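Local coordinates for protein BlEst2 (PDB 6WPX) that probably hydrolyses ester bonds as a lipase or esterase of the alpha/beta-hydrolase type, with a C-terminal domain that has autoinhibitory effects, at residues 445-450 with 471-476; 169-174 with 347-352; 38-43 with 77-82; 46-51 with 112-117. One frame throughout, in Å; residues are numbered along the deposited sequence.

Overall arrangement
The four contacts spread from the hydrolase sheet to the C-terminal beta region. Interactions 3 and 4 are neighbours, with centres about 10 Å apart, and their segments alternate along the chain. They share the mixed sheet, where strand 80-83 runs beside strand 50-53. Two probable hydrogen bonds join them: A81 N to I50 O, 2.8 Å, and I50 N to D79 O, 2.9 Å. Interaction 2 joins a helix-to-helix loop, 169-174, to a loop between strands of the antiparallel C-terminal part, 347-352. Its centre is about 31 Å from that of interaction 4 and about 21 Å from that of interaction 1. Interaction 1 is a hairpin near the C-terminus, with its centre about 45 Å from that of interaction 3.

Interaction 1 of 4, residues 445-450 with 471-476; sequences GMYSVT and IYVNDK
The Y447 ring has I471 O at its edge, in the ring plane, 3.5 Å from CD1. The Y472 ring receives M446 SD at its edge, a Met-aromatic contact with the sulfur 4.9 Å from the ring centroid. Both contacts belong to a beta hairpin made of strands 445-456 and 462-473. Y447 and I471 form an antiparallel hydrogen-bonded pair, as do G445 and V473. M446 and Y472, between them, are a non-hydrogen-bonded pair whose side chains leave the sheet on the same face. The M446 chain bends at chi2 (-43°) and again at chi3, which brings SD across the base of Y472 at about a right angle, 3.6 Å from CB. On the other face, Y447 CB meets I471 CB, and the ring slants across V473, with CE1 3.6 Å from CG2. F441 packs edge-to-face with the Y447 ring, and the phenol OH bonds to K443 O. G445 has backbone angles that would jam a CB against the preceding carbonyl oxygen. Four backbone bonds hold the pairing. In one of them, G445 N donates to V473 O at 2.8 Å and lies in the carbonyl plane.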
loop_
_atom_site.group_PDB
_atom_site.type_symbol
_atom_site.label_atom_id
_atom_site.label_comp_id
_atom_site.label_asym_id
_atom_site.label_seq_id
_atom_site.Cartn_x
_atom_site.Cartn_y
_atom_site.Cartn_z
ATOM N N GLY A 445 -12.924 15.786 4.612
ATOM C CA GLY A 445 -11.491 15.578 4.396
ATOM C C GLY A 445 -10.936 14.187 4.666
ATOM O O GLY A 445 -11.661 13.287 5.103
ATOM N N MET A 446 -9.628 14.012 4.419
ATOM C CA MET A 446 -8.916 12.745 4.654
ATOM C C MET A 446 -8.336 12.818 6.053
ATOM O O MET A 446 -7.554 13.722 6.349
ATOM C CB MET A 446 -7.724 12.570 3.692
ATOM C CG MET A 446 -7.952 11.672 2.523
ATOM S SD MET A 446 -8.818 10.122 2.793
ATOM C CE MET A 446 -7.771 9.284 3.847
ATOM N N TYR A 447 -8.671 11.849 6.888
ATOM C CA TYR A 447 -8.155 11.780 8.245
ATOM C C TYR A 447 -7.154 10.654 8.374
ATOM O O TYR A 447 -7.342 9.570 7.824
ATOM C CB TYR A 447 -9.284 11.467 9.230
ATOM C CG TYR A 447 -10.256 12.593 9.448
ATOM C CD1 TYR A 447 -11.289 12.836 8.541
ATOM C CD2 TYR A 447 -10.186 13.387 10.587
ATOM C CE1 TYR A 447 -12.201 13.864 8.748
ATOM C CE2 TYR A 447 -11.113 14.401 10.818
ATOM C CZ TYR A 447 -12.125 14.625 9.903
ATOM O OH TYR A 447 -13.025 15.638 10.115
ATOM N N SER A 448 -6.141 10.890 9.169
ATOM C CA SER A 448 -5.248 9.838 9.574
ATOM C C SER A 448 -5.242 9.920 11.093
ATOM O O SER A 448 -4.965 10.971 11.638
ATOM C CB SER A 448 -3.854 9.998 8.997
ATOM O OG SER A 448 -3.114 8.933 9.564
ATOM N N VAL A 449 -5.641 8.841 11.771
ATOM C CA VAL A 449 -5.693 8.809 13.214
ATOM C C VAL A 449 -4.738 7.776 13.733
ATOM O O VAL A 449 -4.783 6.630 13.318
ATOM C CB VAL A 449 -7.133 8.627 13.766
ATOM C CG1 VAL A 449 -7.161 8.827 15.277
ATOM C CG2 VAL A 449 -8.105 9.596 13.089
ATOM N N THR A 450 -3.845 8.206 14.622
ATOM C CA THR A 450 -2.880 7.344 15.290
ATOM C C THR A 450 -3.313 7.196 16.735
ATOM O O THR A 450 -3.358 8.182 17.462
ATOM C CB THR A 450 -1.460 7.900 15.172
ATOM O OG1 THR A 450 -1.075 7.893 13.802
ATOM C CG2 THR A 450 -0.462 7.060 15.929
ATOM N N ILE A 471 -9.552 7.507 7.396
ATOM C CA ILE A 471 -10.980 7.814 7.232
ATOM C C ILE A 471 -11.201 8.959 6.283
ATOM O O ILE A 471 -10.658 10.038 6.484
ATOM C CB ILE A 471 -11.677 8.090 8.614
ATOM C CG1 ILE A 471 -11.423 6.940 9.623
ATOM C CG2 ILE A 471 -13.200 8.361 8.450
ATOM C CD1 ILE A 471 -11.689 7.235 11.065
ATOM N N TYR A 472 -12.051 8.749 5.271
ATOM C CA TYR A 472 -12.404 9.850 4.386
ATOM C C TYR A 472 -13.796 10.295 4.786
ATOM O O TYR A 472 -14.663 9.455 5.010
ATOM C CB TYR A 472 -12.361 9.452 2.904
ATOM C CG TYR A 472 -12.784 10.575 1.982
ATOM C CD1 TYR A 472 -11.957 11.673 1.766
ATOM C CD2 TYR A 472 -14.034 10.567 1.367
ATOM C CE1 TYR A 472 -12.356 12.727 0.946
ATOM C CE2 TYR A 472 -14.430 11.602 0.520
ATOM C CZ TYR A 472 -13.585 12.677 0.309
ATOM O OH TYR A 472 -13.985 13.711 -0.501
ATOM N N VAL A 473 -14.017 11.602 4.873
ATOM C CA VAL A 473 -15.324 12.171 5.218
ATOM C C VAL A 473 -15.691 13.122 4.083
ATOM O O VAL A 473 -14.924 14.041 3.785
ATOM C CB VAL A 473 -15.350 12.837 6.622
ATOM C CG1 VAL A 473 -16.726 13.439 6.935
ATOM C CG2 VAL A 473 -14.954 11.843 7.710
ATOM N N ASN A 474 -16.816 12.844 3.391
ATOM C CA ASN A 474 -17.259 13.654 2.256
ATOM C C ASN A 474 -18.061 14.881 2.707
ATOM O O ASN A 474 -18.248 15.077 3.910
ATOM C CB ASN A 474 -18.037 12.799 1.223
ATOM C CG ASN A 474 -19.351 12.201 1.696
ATOM O OD1 ASN A 474 -19.992 12.653 2.660
ATOM N ND2 ASN A 474 -19.797 11.167 1.006
ATOM N N ASP A 475 -18.555 15.678 1.740
ATOM C CA ASP A 475 -19.375 16.884 1.951
ATOM C C ASP A 475 -20.647 16.636 2.796
ATOM O O ASP A 475 -21.042 17.520 3.552
ATOM C CB ASP A 475 -19.734 17.540 0.599
ATOM C CG ASP A 475 -20.618 16.694 -0.317
ATOM O OD1 ASP A 475 -20.123 15.658 -0.847
ATOM O OD2 ASP A 475 -21.796 17.079 -0.526
ATOM N N LYS A 476 -21.261 15.433 2.689
ATOM C CA LYS A 476 -22.476 15.067 3.430
ATOM C C LYS A 476 -22.204 14.568 4.857
ATOM O O LYS A 476 -23.146 14.363 5.626
ATOM C CB LYS A 476 -23.317 14.045 2.645
ATOM C CG LYS A 476 -24.074 14.642 1.461
ATOM C CD LYS A 476 -24.946 13.609 0.752
ATOM C CE LYS A 476 -24.261 12.974 -0.436
ATOM N NZ LYS A 476 -25.108 11.925 -1.064
#

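Interaction 2 of 4, residues 169-174 with 347-352; sequences LGQKND and DVFEGG
Q171 and F349 carry the polar-aromatic part of this contact. The Q171 amide stands on edge over the F349 ring, with the two planes 89° apart. NE2 lies 3.3 Å above one face and is offset toward the rim. OE1 lies 3.3 Å from F349 CD2. OE1 is buried and has no hydrogen-bonding partner in the model. Q171 places CG between the backbone N and the carbonyl carbon (chi1 73°), and the chain then runs extended to the ring. Q171 CB passes 3.3 Å from V348 O. NE2 comes 2.7 Å from V348 O, but the angle is too poor for a hydrogen bond.

The apolar part is L169. Its CD2 rests 3.6 Å from G351 O, and both methyls touch G352 CA. CD1 sits near the edge of the F349 ring, close to its plane and 4.5 Å from F349 CD2. A side chain at G352 would run into L169 CD1, so the bare backbone lets the leucine lie close.

Hydrogen bonds shape the 347-352 loop. E350 N donates to D347 O, and the T345 hydroxyl bonds to F349 O. L156 and A157 of helix 152-157 lie against F349 and V348. The contact sets a Schellman helix end, at G170 after helix 163-169, against a type II beta turn, F349 to G352, that leads into strand 353-360.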
loop_
_atom_site.group_PDB
_atom_site.type_symbol
_atom_site.label_atom_id
_atom_site.label_comp_id
_atom_site.label_asym_id
_atom_site.label_seq_id
_atom_site.Cartn_x
_atom_site.Cartn_y
_atom_site.Cartn_z
ATOM N N LEU A 169 11.187 12.787 2.126
ATOM C CA LEU A 169 11.200 11.814 1.026
ATOM C C LEU A 169 10.416 12.348 -0.208
ATOM O O LEU A 169 10.594 11.839 -1.321
ATOM C CB LEU A 169 10.672 10.426 1.457
ATOM C CG LEU A 169 11.547 9.576 2.412
ATOM C CD1 LEU A 169 11.044 8.115 2.466
ATOM C CD2 LEU A 169 13.015 9.575 2.006
ATOM N N GLY A 170 9.582 13.377 0.008
ATOM C CA GLY A 170 8.707 13.960 -1.011
ATOM C C GLY A 170 7.656 12.961 -1.435
ATOM O O GLY A 170 7.211 12.970 -2.583
ATOM N N GLN A 171 7.290 12.045 -0.522
ATOM C CA GLN A 171 6.329 10.987 -0.827
ATOM C C GLN A 171 4.890 11.462 -0.706
ATOM O O GLN A 171 3.973 10.693 -0.984
ATOM C CB GLN A 171 6.598 9.701 -0.006
ATOM C CG GLN A 171 6.234 9.780 1.469
ATOM C CD GLN A 171 6.693 8.568 2.236
ATOM O OE1 GLN A 171 7.677 8.611 2.977
ATOM N NE2 GLN A 171 5.991 7.457 2.082
ATOM N N LYS A 172 4.675 12.699 -0.260
ATOM C CA LYS A 172 3.319 13.187 -0.211
ATOM C C LYS A 172 3.061 13.928 -1.498
ATOM O O LYS A 172 3.703 14.939 -1.806
ATOM C CB LYS A 172 3.008 14.028 1.028
ATOM C CG LYS A 172 2.916 13.208 2.313
ATOM C CD LYS A 172 2.729 14.116 3.530
ATOM C CE LYS A 172 2.082 13.360 4.666
ATOM N NZ LYS A 172 2.150 14.108 5.951
ATOM N N ASN A 173 2.200 13.339 -2.306
ATOM C CA ASN A 173 1.765 13.912 -3.558
ATOM C C ASN A 173 0.357 13.385 -3.749
ATOM O O ASN A 173 -0.099 12.558 -2.956
ATOM C CB ASN A 173 2.715 13.554 -4.721
ATOM C CG ASN A 173 2.937 12.067 -4.923
ATOM O OD1 ASN A 173 2.011 11.278 -4.943
ATOM N ND2 ASN A 173 4.168 11.650 -5.114
ATOM N N ASP A 174 -0.334 13.887 -4.769
ATOM C CA ASP A 174 -1.705 13.536 -5.058
ATOM C C ASP A 174 -1.892 12.047 -5.295
ATOM O O ASP A 174 -2.942 11.539 -4.914
ATOM C CB ASP A 174 -2.184 14.310 -6.277
ATOM C CG ASP A 174 -2.455 15.789 -6.051
ATOM O OD1 ASP A 174 -2.340 16.245 -4.895
ATOM O OD2 ASP A 174 -2.857 16.469 -7.019
ATOM N N ASP A 347 7.959 1.685 -3.452
ATOM C CA ASP A 347 6.586 2.201 -3.700
ATOM C C ASP A 347 6.353 3.517 -2.941
ATOM O O ASP A 347 7.075 4.479 -3.155
ATOM C CB ASP A 347 5.499 1.113 -3.560
ATOM C CG ASP A 347 5.344 0.330 -2.239
ATOM O OD1 ASP A 347 6.048 -0.670 -2.055
ATOM O OD2 ASP A 347 4.503 0.727 -1.413
ATOM N N VAL A 348 5.317 3.523 -2.123
ATOM C CA VAL A 348 4.890 4.639 -1.250
ATOM C C VAL A 348 6.090 5.230 -0.515
ATOM O O VAL A 348 6.093 6.426 -0.372
ATOM C CB VAL A 348 3.797 4.114 -0.317
ATOM C CG1 VAL A 348 3.614 4.983 0.899
ATOM C CG2 VAL A 348 2.509 3.941 -1.086
ATOM N N PHE A 349 7.049 4.406 -0.084
ATOM C CA PHE A 349 8.209 4.953 0.619
ATOM C C PHE A 349 9.461 5.013 -0.284
ATOM O O PHE A 349 10.570 5.161 0.233
ATOM C CB PHE A 349 8.491 4.175 1.927
ATOM C CG PHE A 349 7.514 4.447 3.049
ATOM C CD1 PHE A 349 6.360 3.689 3.189
ATOM C CD2 PHE A 349 7.753 5.456 3.967
ATOM C CE1 PHE A 349 5.455 3.948 4.230
ATOM C CE2 PHE A 349 6.844 5.718 5.006
ATOM C CZ PHE A 349 5.712 4.954 5.139
ATOM N N GLU A 350 9.299 4.959 -1.621
ATOM C CA GLU A 350 10.436 5.077 -2.542
ATOM C C GLU A 350 11.319 6.302 -2.185
ATOM O O GLU A 350 10.794 7.381 -1.868
ATOM C CB GLU A 350 9.934 5.204 -3.990
ATOM C CG GLU A 350 11.022 5.290 -5.045
ATOM C CD GLU A 350 10.494 5.116 -6.448
ATOM O OE1 GLU A 350 10.620 3.994 -6.984
ATOM O OE2 GLU A 350 9.881 6.068 -6.983
ATOM N N GLY A 351 12.635 6.105 -2.205
ATOM C CA GLY A 351 13.593 7.170 -1.926
ATOM C C GLY A 351 14.259 7.115 -0.568
ATOM O O GLY A 351 15.197 7.862 -0.317
ATOM N N GLY A 352 13.775 6.250 0.314
ATOM C CA GLY A 352 14.327 6.104 1.653
ATOM C C GLY A 352 15.052 4.792 1.858
ATOM O O GLY A 352 15.282 4.034 0.905
#

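Interaction 3 of 4, residues 38-43 with 77-82; sequences DPVEHP and GYDAAF
V40 packs against a Schellman motif, the end of helix 69-75, where G77 takes positive phi before the chain enters strand 80-83. The two methyls of V40 divide the work. CG1 lies 3.7 Å from G77 O, and CG2 comes 3.4 Å from Y78 O. W74 of the same helix flanks V40, and its indole N-H bonds to P39 O.

D79 supplies the direct polar link. V40 N donates to OD1 at 2.9 Å with an N-H...O angle of 158°. It meets the oxygen on the syn side, 28° out of the carboxylate plane. CG of D79 stands anti to the carbonyl carbon (chi1 -82°), which turns the acid toward segment 38-43. P39 CA also lies 3.4 Å from OD1, and P43 CB approaches OD2.

Three waters bridge the segments. One donates to D38 O and Y78 O. Another donates to V40 O and to D79 OD2, each at 2.7 Å. The third joins H42 O and G77 O. With an alanine in place of D79, V40 N would probably lose its acceptor and the water at V40 O one of its mates, leaving this loop held less firmly.

All three waters donate to acceptors on both sides, so they join carbonyl and carboxylate oxygens that could not bond to each other directly.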
loop_
_atom_site.group_PDB
_atom_site.type_symbol
_atom_site.label_atom_id
_atom_site.label_comp_id
_atom_site.label_asym_id
_atom_site.label_seq_id
_atom_site.Cartn_x
_atom_site.Cartn_y
_atom_site.Cartn_z
ATOM N N ASP A 38 6.289 -3.431 -31.221
ATOM C CA ASP A 38 6.537 -3.958 -32.566
ATOM C C ASP A 38 5.283 -4.521 -33.190
ATOM O O ASP A 38 4.494 -5.156 -32.484
ATOM C CB ASP A 38 7.655 -5.018 -32.574
ATOM C CG ASP A 38 9.042 -4.460 -32.310
ATOM O OD1 ASP A 38 9.279 -3.274 -32.635
ATOM O OD2 ASP A 38 9.897 -5.218 -31.823
ATOM N N PRO A 39 5.036 -4.262 -34.490
ATOM C CA PRO A 39 3.802 -4.775 -35.089
ATOM C C PRO A 39 3.847 -6.282 -35.290
ATOM O O PRO A 39 4.881 -6.839 -35.660
ATOM C CB PRO A 39 3.722 -4.020 -36.438
ATOM C CG PRO A 39 5.121 -3.675 -36.775
ATOM C CD PRO A 39 5.847 -3.485 -35.462
ATOM N N VAL A 40 2.721 -6.943 -35.037
ATOM C CA VAL A 40 2.559 -8.375 -35.258
ATOM C C VAL A 40 2.304 -8.487 -36.759
ATOM O O VAL A 40 1.560 -7.662 -37.325
ATOM C CB VAL A 40 1.400 -8.923 -34.380
ATOM C CG1 VAL A 40 1.016 -10.355 -34.764
ATOM C CG2 VAL A 40 1.776 -8.852 -32.903
ATOM N N GLU A 41 2.975 -9.445 -37.430
ATOM C CA GLU A 41 2.822 -9.580 -38.875
ATOM C C GLU A 41 1.373 -9.837 -39.269
ATOM O O GLU A 41 0.881 -9.206 -40.190
ATOM C CB GLU A 41 3.748 -10.673 -39.447
ATOM C CG GLU A 41 3.752 -10.693 -40.966
ATOM C CD GLU A 41 4.601 -11.740 -41.664
ATOM O OE1 GLU A 41 4.518 -11.806 -42.909
ATOM O OE2 GLU A 41 5.355 -12.474 -40.986
ATOM N N HIS A 42 0.708 -10.772 -38.582
ATOM C CA HIS A 42 -0.671 -11.130 -38.844
ATOM C C HIS A 42 -1.510 -10.911 -37.616
ATOM O O HIS A 42 -1.621 -11.834 -36.795
ATOM C CB HIS A 42 -0.797 -12.590 -39.342
ATOM C CG HIS A 42 -0.013 -12.839 -40.595
ATOM N ND1 HIS A 42 1.150 -13.558 -40.565
ATOM C CD2 HIS A 42 -0.240 -12.434 -41.863
ATOM C CE1 HIS A 42 1.613 -13.559 -41.803
ATOM N NE2 HIS A 42 0.797 -12.919 -42.627
ATOM N N PRO A 43 -2.096 -9.714 -37.404
ATOM C CA PRO A 43 -2.963 -9.510 -36.273
ATOM C C PRO A 43 -4.138 -10.476 -36.382
ATOM O O PRO A 43 -4.447 -10.948 -37.443
ATOM C CB PRO A 43 -3.458 -8.064 -36.352
ATOM C CG PRO A 43 -3.023 -7.601 -37.721
ATOM C CD PRO A 43 -1.882 -8.496 -38.157
ATOM N N GLY A 77 1.606 -13.012 -30.480
ATOM C CA GLY A 77 0.710 -12.486 -31.509
ATOM C C GLY A 77 -0.136 -11.297 -31.112
ATOM O O GLY A 77 -1.139 -11.009 -31.772
ATOM N N TYR A 78 0.283 -10.585 -30.053
ATOM C CA TYR A 78 -0.428 -9.418 -29.583
ATOM C C TYR A 78 0.264 -8.133 -29.941
ATOM O O TYR A 78 1.450 -7.949 -29.656
ATOM C CB TYR A 78 -0.653 -9.449 -28.056
ATOM C CG TYR A 78 -1.790 -10.348 -27.639
ATOM C CD1 TYR A 78 -1.601 -11.716 -27.496
ATOM C CD2 TYR A 78 -3.071 -9.842 -27.459
ATOM C CE1 TYR A 78 -2.656 -12.559 -27.156
ATOM C CE2 TYR A 78 -4.137 -10.676 -27.119
ATOM C CZ TYR A 78 -3.922 -12.034 -26.967
ATOM O OH TYR A 78 -4.963 -12.878 -26.668
ATOM N N ASP A 79 -0.491 -7.223 -30.524
ATOM C CA ASP A 79 -0.009 -5.859 -30.723
ATOM C C ASP A 79 -0.146 -5.199 -29.363
ATOM O O ASP A 79 -0.893 -5.695 -28.500
ATOM C CB ASP A 79 -0.801 -5.116 -31.787
ATOM C CG ASP A 79 -0.308 -5.461 -33.168
ATOM O OD1 ASP A 79 0.926 -5.315 -33.424
ATOM O OD2 ASP A 79 -1.137 -5.879 -33.989
ATOM N N ALA A 80 0.635 -4.129 -29.132
ATOM C CA ALA A 80 0.641 -3.506 -27.821
ATOM C C ALA A 80 0.992 -2.058 -27.914
ATOM O O ALA A 80 1.572 -1.629 -28.909
ATOM C CB ALA A 80 1.640 -4.230 -26.904
ATOM N N ALA A 81 0.631 -1.293 -26.880
ATOM C CA ALA A 81 0.951 0.132 -26.755
ATOM C C ALA A 81 1.302 0.382 -25.290
ATOM O O ALA A 81 0.904 -0.384 -24.422
ATOM C CB ALA A 81 -0.224 1.001 -27.206
ATOM N N PHE A 82 2.144 1.368 -25.042
ATOM C CA PHE A 82 2.646 1.658 -23.694
ATOM C C PHE A 82 2.457 3.131 -23.485
ATOM O O PHE A 82 2.761 3.908 -24.383
ATOM C CB PHE A 82 4.147 1.269 -23.602
ATOM C CG PHE A 82 4.390 -0.183 -23.972
ATOM C CD1 PHE A 82 4.575 -0.561 -25.299
ATOM C CD2 PHE A 82 4.371 -1.175 -23.000
ATOM C CE1 PHE A 82 4.738 -1.912 -25.647
ATOM C CE2 PHE A 82 4.559 -2.526 -23.340
ATOM C CZ PHE A 82 4.709 -2.890 -24.662
HETATM O O HOH W 1 3.603 -6.062 -29.977
HETATM O O HOH W 2 -0.091 -5.711 -36.462
HETATM O O HOH W 3 -1.847 -12.400 -34.021
#

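Interaction 4 of 4, residues 46-51 with 112-117; sequences AKPPIV and KVILVS
The P48 ring lies obliquely over the outer end of I114. Its CD is 3.7 Å from I114 CD1, and its CB and CG touch the same methyl. The extended I114 chain carries that methyl out to the ring, with CG1 anti to the carbonyl carbon (chi1 -71°). K112 O fits between the two prolines, 3.5 Å from P48 CB and 3.5 Å from P49 CD.

Further along, I50 CG2 presses on V116 CG2 at 3.5 Å, on the face that also carries I114. The other face is filled by V51. Its CG2 meets V113 CG2, and its CB meets L115 CD2, both at 3.7 Å. V51 and L115 lie side by side and point the same way. I105 and L102 of helix 91-109 cover this face.

These are neighbouring parallel strands of the alpha/beta-hydrolase sheet. In this fold the strand that ends near S117 probably leads to the nucleophile elbow. I114 N bonds to P49 O and V116 N to V51 O. V51 N donates to I114 O at 2.8 Å, nearly on the line of the carbonyl bond (178°).

An alanine in place of I114 would probably leave the P48 ring without the methyl it rests on and open a gap beneath it. P49 CB meets V113 CG1 more loosely, at 4.1 Å.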
loop_
_atom_site.group_PDB
_atom_site.type_symbol
_atom_site.label_atom_id
_atom_site.label_comp_id
_atom_site.label_asym_id
_atom_site.label_seq_id
_atom_site.Cartn_x
_atom_site.Cartn_y
_atom_site.Cartn_z
ATOM N N ALA A 46 -9.328 -12.135 -32.781
ATOM C CA ALA A 46 -9.519 -12.785 -31.475
ATOM C C ALA A 46 -8.547 -12.224 -30.428
ATOM O O ALA A 46 -8.737 -12.454 -29.227
ATOM C CB ALA A 46 -9.320 -14.297 -31.593
ATOM N N LYS A 47 -7.498 -11.512 -30.894
ATOM C CA LYS A 47 -6.459 -10.927 -30.049
ATOM C C LYS A 47 -6.466 -9.388 -30.066
ATOM O O LYS A 47 -5.727 -8.783 -30.844
ATOM C CB LYS A 47 -5.070 -11.460 -30.438
ATOM C CG LYS A 47 -4.878 -12.943 -30.196
ATOM C CD LYS A 47 -3.506 -13.380 -30.688
ATOM C CE LYS A 47 -3.282 -14.847 -30.488
ATOM N NZ LYS A 47 -4.289 -15.648 -31.256
ATOM N N PRO A 48 -7.206 -8.717 -29.155
ATOM C CA PRO A 48 -7.174 -7.241 -29.148
ATOM C C PRO A 48 -5.788 -6.707 -28.757
ATOM O O PRO A 48 -5.063 -7.396 -28.028
ATOM C CB PRO A 48 -8.227 -6.864 -28.087
ATOM C CG PRO A 48 -9.122 -8.083 -27.994
ATOM C CD PRO A 48 -8.157 -9.235 -28.147
ATOM N N PRO A 49 -5.381 -5.501 -29.219
ATOM C CA PRO A 49 -4.090 -4.966 -28.774
ATOM C C PRO A 49 -4.113 -4.704 -27.257
ATOM O O PRO A 49 -5.171 -4.466 -26.666
ATOM C CB PRO A 49 -3.969 -3.641 -29.543
ATOM C CG PRO A 49 -4.995 -3.768 -30.692
ATOM C CD PRO A 49 -6.099 -4.544 -30.095
ATOM N N ILE A 50 -2.945 -4.770 -26.625
ATOM C CA ILE A 50 -2.868 -4.528 -25.178
ATOM C C ILE A 50 -2.250 -3.185 -24.916
ATOM O O ILE A 50 -1.178 -2.898 -25.434
ATOM C CB ILE A 50 -2.077 -5.637 -24.438
ATOM C CG1 ILE A 50 -2.625 -7.044 -24.714
ATOM C CG2 ILE A 50 -2.001 -5.337 -22.944
ATOM C CD1 ILE A 50 -1.546 -8.126 -24.534
ATOM N N VAL A 51 -2.878 -2.397 -24.051
ATOM C CA VAL A 51 -2.298 -1.145 -23.578
ATOM C C VAL A 51 -1.783 -1.422 -22.166
ATOM O O VAL A 51 -2.563 -1.769 -21.277
ATOM C CB VAL A 51 -3.275 0.050 -23.626
ATOM C CG1 VAL A 51 -2.648 1.300 -22.987
ATOM C CG2 VAL A 51 -3.692 0.332 -25.057
ATOM N N LYS A 112 -11.094 -1.965 -30.236
ATOM C CA LYS A 112 -11.010 -1.937 -28.774
ATOM C C LYS A 112 -9.774 -2.662 -28.295
ATOM O O LYS A 112 -9.315 -3.633 -28.906
ATOM C CB LYS A 112 -12.273 -2.500 -28.096
ATOM C CG LYS A 112 -13.484 -1.580 -28.210
ATOM C CD LYS A 112 -14.596 -2.052 -27.310
ATOM C CE LYS A 112 -15.945 -1.572 -27.772
ATOM N NZ LYS A 112 -16.876 -1.418 -26.625
ATOM N N VAL A 113 -9.186 -2.115 -27.254
ATOM C CA VAL A 113 -7.960 -2.634 -26.678
ATOM C C VAL A 113 -8.233 -3.278 -25.326
ATOM O O VAL A 113 -9.306 -3.105 -24.739
ATOM C CB VAL A 113 -6.869 -1.532 -26.578
ATOM C CG1 VAL A 113 -6.605 -0.884 -27.931
ATOM C CG2 VAL A 113 -7.228 -0.474 -25.531
ATOM N N ILE A 114 -7.225 -3.984 -24.815
ATOM C CA ILE A 114 -7.273 -4.591 -23.491
ATOM C C ILE A 114 -6.358 -3.725 -22.635
ATOM O O ILE A 114 -5.294 -3.339 -23.099
ATOM C CB ILE A 114 -6.757 -6.055 -23.557
ATOM C CG1 ILE A 114 -7.759 -6.970 -24.293
ATOM C CG2 ILE A 114 -6.399 -6.608 -22.138
ATOM C CD1 ILE A 114 -7.114 -8.307 -24.731
ATOM N N LEU A 115 -6.754 -3.429 -21.406
ATOM C CA LEU A 115 -5.820 -2.746 -20.511
ATOM C C LEU A 115 -5.186 -3.788 -19.612
ATOM O O LEU A 115 -5.903 -4.593 -19.006
ATOM C CB LEU A 115 -6.497 -1.656 -19.666
ATOM C CG LEU A 115 -7.135 -0.475 -20.410
ATOM C CD1 LEU A 115 -7.761 0.476 -19.433
ATOM C CD2 LEU A 115 -6.109 0.281 -21.257
ATOM N N VAL A 116 -3.837 -3.786 -19.549
ATOM C CA VAL A 116 -3.069 -4.585 -18.587
ATOM C C VAL A 116 -2.436 -3.515 -17.732
ATOM O O VAL A 116 -1.594 -2.760 -18.204
ATOM C CB VAL A 116 -2.071 -5.628 -19.145
ATOM C CG1 VAL A 116 -1.217 -6.214 -18.000
ATOM C CG2 VAL A 116 -2.834 -6.760 -19.847
ATOM N N SER A 117 -2.947 -3.374 -16.516
ATOM C CA SER A 117 -2.585 -2.290 -15.633
ATOM C C SER A 117 -1.955 -2.726 -14.341
ATOM O O SER A 117 -2.499 -3.551 -13.619
ATOM C CB SER A 117 -3.819 -1.447 -15.361
ATOM O OG SER A 117 -4.362 -1.034 -16.605
#